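Long-range contacts in transcriptional regulator (Pyrococcus horikoshii, PDB 1UDD), which is of unknown function but belongs to the all-helical TenA/THI-4/PQQC family, and is named as a transcriptional regulator: residues 34-39 against 157-162; 41-46 against 89-94. All coordinates share one frame; numbering follows the deposited sequence.

Contact 1: 34-39 against 157-162; sequences LPLEKF and KIYREW
Ile158 is the first residue of helix 157-164 to reach the segment 34-39: its CG2 methyl lies 3.7 Å from CE2 of Phe39, approaching the ring obliquely. A branched aliphatic side chain suits this place, since Ile158 also packs on Leu90 and Leu94 beside the phenylalanine.

Tyr159 comes next and does most of the work. With CG set beside its own backbone N (chi1 -68°), the phenol runs out from the helix toward the turn that starts helix 36-63. Its hydroxyl donates a hydrogen bond from OH to Leu34 O, 2.9 Å long. The donor sits well above the carbonyl plane, while the carbonyl oxygen itself lies at the rim of the phenol ring. Tyrosine fits because one side chain supplies both a polar end for a main-chain carbonyl and a hydrophobic ring for the core. Around that end gather apolar groups: Leu34 CB stands 4.0 Å from Tyr159 CE2, and Leu36 CD1 is 4.1 Å from Tyr159 CE1. The CE1 edge of the same ring also points into one face of Phe39, in a T-shaped pair with planes at 68° and Tyr159 CE1 3.5 Å from Phe39 CD2.

One helical turn on from Ile158, Trp162 offers a face instead of an edge. Phe39 puts its CZ 3.8 Å from Trp162 CD1, and the phenyl plane stands at 88° to the five-membered ring, a second T-shaped pair. Phenylalanine therefore receives an edge on its face and gives its own rim to the indole. Leu29 of helix 24-31 touches both Tyr159 and Trp162. Such an aromatic cluster of successive edge-to-face rings joins the start of one helix to another in this all-helical TenA-type fold.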
loop_
_atom_site.group_PDB
_atom_site.type_symbol
_atom_site.label_atom_id
_atom_site.label_comp_id
_atom_site.label_asym_id
_atom_site.label_seq_id
_atom_site.Cartn_x
_atom_site.Cartn_y
_atom_site.Cartn_z
ATOM N N LEU A 34 16.497 12.607 -35.764
ATOM C CA LEU A 34 15.143 12.732 -35.248
ATOM C C LEU A 34 14.560 14.135 -35.464
ATOM O O LEU A 34 15.220 15.143 -35.198
ATOM C CB LEU A 34 15.107 12.394 -33.747
ATOM C CG LEU A 34 13.686 12.282 -33.174
ATOM C CD1 LEU A 34 13.061 10.998 -33.687
ATOM C CD2 LEU A 34 13.709 12.293 -31.638
ATOM N N PRO A 35 13.321 14.213 -35.978
ATOM C CA PRO A 35 12.693 15.519 -36.198
ATOM C C PRO A 35 12.392 16.142 -34.831
ATOM O O PRO A 35 11.682 15.550 -34.015
ATOM C CB PRO A 35 11.419 15.165 -36.964
ATOM C CG PRO A 35 11.799 13.914 -37.699
ATOM C CD PRO A 35 12.555 13.143 -36.642
ATOM N N LEU A 36 12.937 17.330 -34.588
ATOM C CA LEU A 36 12.767 18.036 -33.322
ATOM C C LEU A 36 11.356 17.994 -32.760
ATOM O O LEU A 36 11.167 18.130 -31.553
ATOM C CB LEU A 36 13.211 19.491 -33.468
ATOM C CG LEU A 36 13.392 20.277 -32.167
ATOM C CD1 LEU A 36 14.365 19.536 -31.265
ATOM C CD2 LEU A 36 13.913 21.675 -32.475
ATOM N N GLU A 37 10.367 17.807 -33.626
ATOM C CA GLU A 37 8.982 17.753 -33.176
ATOM C C GLU A 37 8.683 16.478 -32.409
ATOM O O GLU A 37 7.896 16.491 -31.458
ATOM C CB GLU A 37 8.017 17.859 -34.356
ATOM C CG GLU A 37 7.798 19.278 -34.845
ATOM C CD GLU A 37 7.491 20.244 -33.707
ATOM O OE1 GLU A 37 8.449 20.764 -33.088
ATOM O OE2 GLU A 37 6.289 20.470 -33.427
ATOM N N LYS A 38 9.297 15.378 -32.840
ATOM C CA LYS A 38 9.103 14.093 -32.187
ATOM C C LYS A 38 9.785 14.076 -30.829
ATOM O O LYS A 38 9.303 13.440 -29.899
ATOM C CB LYS A 38 9.644 12.958 -33.062
ATOM C CG LYS A 38 8.862 12.775 -34.345
ATOM C CD LYS A 38 9.247 11.510 -35.072
ATOM C CE LYS A 38 8.170 11.151 -36.085
ATOM N NZ LYS A 38 8.434 9.848 -36.763
ATOM N N PHE A 39 10.903 14.780 -30.715
ATOM C CA PHE A 39 11.634 14.838 -29.453
ATOM C C PHE A 39 10.792 15.585 -28.430
ATOM O O PHE A 39 10.700 15.175 -27.270
ATOM C CB PHE A 39 12.983 15.541 -29.646
ATOM C CG PHE A 39 13.869 15.526 -28.427
ATOM C CD1 PHE A 39 14.249 14.324 -27.838
ATOM C CD2 PHE A 39 14.354 16.715 -27.888
ATOM C CE1 PHE A 39 15.104 14.300 -26.731
ATOM C CE2 PHE A 39 15.208 16.710 -26.782
ATOM C CZ PHE A 39 15.586 15.490 -26.200
ATOM N N LYS A 157 22.907 20.007 -30.860
ATOM C CA LYS A 157 23.390 20.218 -29.493
ATOM C C LYS A 157 22.484 19.735 -28.369
ATOM O O LYS A 157 22.966 19.174 -27.382
ATOM C CB LYS A 157 23.711 21.697 -29.252
ATOM C CG LYS A 157 24.272 21.984 -27.856
ATOM C CD LYS A 157 24.935 23.354 -27.784
ATOM C CE LYS A 157 25.719 23.525 -26.486
ATOM N NZ LYS A 157 26.654 24.696 -26.505
ATOM N N ILE A 158 21.184 19.968 -28.502
ATOM C CA ILE A 158 20.240 19.550 -27.472
ATOM C C ILE A 158 20.267 18.031 -27.316
ATOM O O ILE A 158 20.273 17.517 -26.197
ATOM C CB ILE A 158 18.800 20.017 -27.795
ATOM C CG1 ILE A 158 18.706 21.539 -27.636
ATOM C CG2 ILE A 158 17.800 19.342 -26.857
ATOM C CD1 ILE A 158 17.321 22.087 -27.861
ATOM N N TYR A 159 20.285 17.320 -28.441
ATOM C CA TYR A 159 20.337 15.869 -28.402
ATOM C C TYR A 159 21.642 15.418 -27.752
ATOM O O TYR A 159 21.660 14.449 -26.996
ATOM C CB TYR A 159 20.251 15.283 -29.809
ATOM C CG TYR A 159 18.927 15.479 -30.489
ATOM C CD1 TYR A 159 17.846 16.042 -29.816
ATOM C CD2 TYR A 159 18.750 15.102 -31.818
ATOM C CE1 TYR A 159 16.621 16.229 -30.455
ATOM C CE2 TYR A 159 17.532 15.283 -32.464
ATOM C CZ TYR A 159 16.474 15.850 -31.782
ATOM O OH TYR A 159 15.281 16.072 -32.434
ATOM N N ARG A 160 22.736 16.118 -28.042
ATOM C CA ARG A 160 24.023 15.743 -27.467
ATOM C C ARG A 160 24.025 15.920 -25.963
ATOM O O ARG A 160 24.481 15.043 -25.235
ATOM C CB ARG A 160 25.170 16.564 -28.060
ATOM C CG ARG A 160 25.510 16.250 -29.506
ATOM C CD ARG A 160 26.938 16.685 -29.815
ATOM N NE ARG A 160 27.163 18.093 -29.506
ATOM C CZ ARG A 160 26.779 19.102 -30.280
ATOM N NH1 ARG A 160 26.150 18.866 -31.424
ATOM N NH2 ARG A 160 27.017 20.349 -29.904
ATOM N N GLU A 161 23.531 17.059 -25.495
ATOM C CA GLU A 161 23.491 17.314 -24.067
ATOM C C GLU A 161 22.656 16.200 -23.437
ATOM O O GLU A 161 23.086 15.534 -22.497
ATOM C CB GLU A 161 22.837 18.671 -23.785
ATOM C CG GLU A 161 23.381 19.828 -24.618
ATOM C CD GLU A 161 22.762 21.168 -24.234
ATOM O OE1 GLU A 161 23.163 21.736 -23.194
ATOM O OE2 GLU A 161 21.868 21.648 -24.969
ATOM N N TRP A 162 21.463 16.001 -23.986
ATOM C CA TRP A 162 20.541 14.978 -23.508
ATOM C C TRP A 162 21.206 13.609 -23.375
ATOM O O TRP A 162 21.111 12.961 -22.335
ATOM C CB TRP A 162 19.348 14.866 -24.462
ATOM C CG TRP A 162 18.349 13.850 -24.026
ATOM C CD1 TRP A 162 17.330 14.029 -23.133
ATOM C CD2 TRP A 162 18.306 12.476 -24.418
ATOM N NE1 TRP A 162 16.653 12.848 -22.944
ATOM C CE2 TRP A 162 17.232 11.875 -23.722
ATOM C CE3 TRP A 162 19.074 11.689 -25.291
ATOM C CZ2 TRP A 162 16.901 10.517 -23.870
ATOM C CZ3 TRP A 162 18.745 10.338 -25.440
ATOM C CH2 TRP A 162 17.664 9.769 -24.729
#

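Contact 2: 41-46 against 89-94; sequences FYVLQD and KLLKEL
Val43 meets three leucines of the segment 89-94, and the tight part of this contact is built round its two methyls. Val43 CG1 lies 3.7 Å from Leu91 CD2, while Val43 CG2 is 3.8 Å from Leu94 CD1 and 4.0 Å from Leu90 CD2. The branch at CB lets the valine face several partners at once: with CG1 anti to the backbone N (chi1 172°) and CG2 beside that N, CG1 faces Leu91, CG2 faces Leu94, and Leu90 CD2 lies against both methyls. Leu90 and Leu94 reach toward the valine tip to tip, whereas Leu91 crosses it at a slant. The longer leucines reach across to the short valine, with the axes of the two short segments 11.0 Å apart at closest approach. Elsewhere, Val43 O accepts a hydrogen bond from Tyr87 OH, a further tie between the same two helices.

Packing slackens toward Leu44, whose CD1 comes no nearer than 4.3 Å to Leu91 CD2; this leucine also rests on Leu96 and Thr104 in the following loops. Lys89 and Lys92 are exposed on the side of helix 82-93 turned from this contact, where long charged chains are at home. The two short segments run nearly antiparallel, at 152°, and pack through aliphatic side chains alone, as neighbouring helices do in an antiparallel helical bundle.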
loop_
_atom_site.group_PDB
_atom_site.type_symbol
_atom_site.label_atom_id
_atom_site.label_comp_id
_atom_site.label_asym_id
_atom_site.label_seq_id
_atom_site.Cartn_x
_atom_site.Cartn_y
_atom_site.Cartn_z
ATOM N N PHE A 41 7.554 15.808 -28.305
ATOM C CA PHE A 41 6.436 14.969 -27.869
ATOM C C PHE A 41 6.918 13.995 -26.789
ATOM O O PHE A 41 6.220 13.741 -25.801
ATOM C CB PHE A 41 5.871 14.164 -29.034
ATOM C CG PHE A 41 4.695 13.325 -28.658
ATOM C CD1 PHE A 41 3.415 13.875 -28.613
ATOM C CD2 PHE A 41 4.866 11.992 -28.303
ATOM C CE1 PHE A 41 2.314 13.103 -28.219
ATOM C CE2 PHE A 41 3.781 11.215 -27.906
ATOM C CZ PHE A 41 2.499 11.771 -27.863
ATOM N N TYR A 42 8.112 13.449 -27.008
ATOM C CA TYR A 42 8.736 12.519 -26.079
ATOM C C TYR A 42 9.055 13.219 -24.758
ATOM O O TYR A 42 8.631 12.760 -23.690
ATOM C CB TYR A 42 10.019 11.942 -26.708
ATOM C CG TYR A 42 10.975 11.285 -25.732
ATOM C CD1 TYR A 42 10.635 10.103 -25.062
ATOM C CD2 TYR A 42 12.211 11.863 -25.460
ATOM C CE1 TYR A 42 11.511 9.519 -24.142
ATOM C CE2 TYR A 42 13.089 11.295 -24.545
ATOM C CZ TYR A 42 12.732 10.126 -23.889
ATOM O OH TYR A 42 13.592 9.599 -22.959
ATOM N N VAL A 43 9.793 14.328 -24.821
ATOM C CA VAL A 43 10.138 15.051 -23.602
ATOM C C VAL A 43 8.871 15.351 -22.808
ATOM O O VAL A 43 8.823 15.147 -21.592
ATOM C CB VAL A 43 10.893 16.374 -23.904
ATOM C CG1 VAL A 43 11.055 17.192 -22.619
ATOM C CG2 VAL A 43 12.271 16.068 -24.487
ATOM N N LEU A 44 7.840 15.819 -23.501
ATOM C CA LEU A 44 6.568 16.132 -22.857
ATOM C C LEU A 44 6.031 14.931 -22.077
ATOM O O LEU A 44 5.608 15.068 -20.927
ATOM C CB LEU A 44 5.541 16.576 -23.902
ATOM C CG LEU A 44 5.217 18.074 -23.980
ATOM C CD1 LEU A 44 6.493 18.890 -23.987
ATOM C CD2 LEU A 44 4.388 18.354 -25.236
ATOM N N GLN A 45 6.049 13.758 -22.705
ATOM C CA GLN A 45 5.569 12.543 -22.065
ATOM C C GLN A 45 6.458 12.146 -20.876
ATOM O O GLN A 45 6.062 11.312 -20.059
ATOM C CB GLN A 45 5.531 11.393 -23.074
ATOM C CG GLN A 45 4.485 11.511 -24.174
ATOM C CD GLN A 45 3.063 11.365 -23.661
ATOM O OE1 GLN A 45 2.714 10.368 -23.022
ATOM N NE2 GLN A 45 2.227 12.363 -23.947
ATOM N N ASP A 46 7.646 12.745 -20.773
ATOM C CA ASP A 46 8.561 12.430 -19.682
ATOM C C ASP A 46 8.160 12.929 -18.301
ATOM O O ASP A 46 8.659 12.412 -17.298
ATOM C CB ASP A 46 9.974 12.932 -19.976
ATOM C CG ASP A 46 10.677 12.099 -21.020
ATOM O OD1 ASP A 46 10.420 10.879 -21.091
ATOM O OD2 ASP A 46 11.497 12.663 -21.770
ATOM N N LYS A 89 15.104 22.932 -17.614
ATOM C CA LYS A 89 16.111 23.547 -18.479
ATOM C C LYS A 89 16.017 22.978 -19.889
ATOM O O LYS A 89 16.183 23.706 -20.873
ATOM C CB LYS A 89 17.525 23.324 -17.931
ATOM C CG LYS A 89 17.807 24.071 -16.644
ATOM C CD LYS A 89 19.281 24.020 -16.249
ATOM C CE LYS A 89 19.502 24.692 -14.894
ATOM N NZ LYS A 89 20.918 24.607 -14.410
ATOM N N LEU A 90 15.753 21.676 -19.982
ATOM C CA LEU A 90 15.611 21.015 -21.275
ATOM C C LEU A 90 14.348 21.537 -21.951
ATOM O O LEU A 90 14.360 21.875 -23.139
ATOM C CB LEU A 90 15.509 19.497 -21.098
ATOM C CG LEU A 90 15.079 18.666 -22.312
ATOM C CD1 LEU A 90 16.005 18.937 -23.507
ATOM C CD2 LEU A 90 15.099 17.184 -21.930
ATOM N N LEU A 91 13.256 21.594 -21.193
ATOM C CA LEU A 91 11.988 22.096 -21.720
ATOM C C LEU A 91 12.174 23.498 -22.294
ATOM O O LEU A 91 11.580 23.847 -23.320
ATOM C CB LEU A 91 10.942 22.160 -20.610
ATOM C CG LEU A 91 10.393 20.836 -20.085
ATOM C CD1 LEU A 91 9.604 21.104 -18.818
ATOM C CD2 LEU A 91 9.522 20.161 -21.149
ATOM N N LYS A 92 12.997 24.298 -21.618
ATOM C CA LYS A 92 13.258 25.664 -22.041
ATOM C C LYS A 92 13.907 25.685 -23.422
ATOM O O LYS A 92 13.401 26.336 -24.342
ATOM C CB LYS A 92 14.150 26.381 -21.024
ATOM C CG LYS A 92 14.391 27.853 -21.365
ATOM C CD LYS A 92 14.933 28.658 -20.182
ATOM C CE LYS A 92 14.887 30.163 -20.473
ATOM N NZ LYS A 92 15.379 30.994 -19.330
ATOM N N GLU A 93 15.019 24.967 -23.569
ATOM C CA GLU A 93 15.717 24.899 -24.846
ATOM C C GLU A 93 14.746 24.558 -25.978
ATOM O O GLU A 93 14.972 24.936 -27.126
ATOM C CB GLU A 93 16.814 23.832 -24.808
ATOM C CG GLU A 93 17.846 24.015 -23.724
ATOM C CD GLU A 93 18.841 22.870 -23.682
ATOM O OE1 GLU A 93 18.406 21.697 -23.703
ATOM O OE2 GLU A 93 20.060 23.136 -23.618
ATOM N N LEU A 94 13.672 23.843 -25.655
ATOM C CA LEU A 94 12.678 23.451 -26.661
ATOM C C LEU A 94 11.473 24.395 -26.724
ATOM O O LEU A 94 10.469 24.084 -27.365
ATOM C CB LEU A 94 12.179 22.019 -26.390
ATOM C CG LEU A 94 13.166 20.846 -26.481
ATOM C CD1 LEU A 94 12.521 19.584 -25.903
ATOM C CD2 LEU A 94 13.580 20.625 -27.924
#

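How the contacts relate
The centres of the two contacts lie about 9 Å apart, on the same side of the chain's centre, and helix 36-63 serves both: its first turn in contact 1, the next turns in contact 2. Along the chain the order is 34-39, 41-46, 89-94, 157-162, so contact 2 falls wholly within the span bridged by contact 1. They also touch directly, for Leu36 CD1 packs 3.6 Å from Leu94 CD2 and Ile158 CD1 equally close to Glu93 CB. This largely apolar junction, which also brings the carboxylates of Glu161 and Glu93 close together, packs three helices far apart in sequence at one side of the TenA-type helical fold.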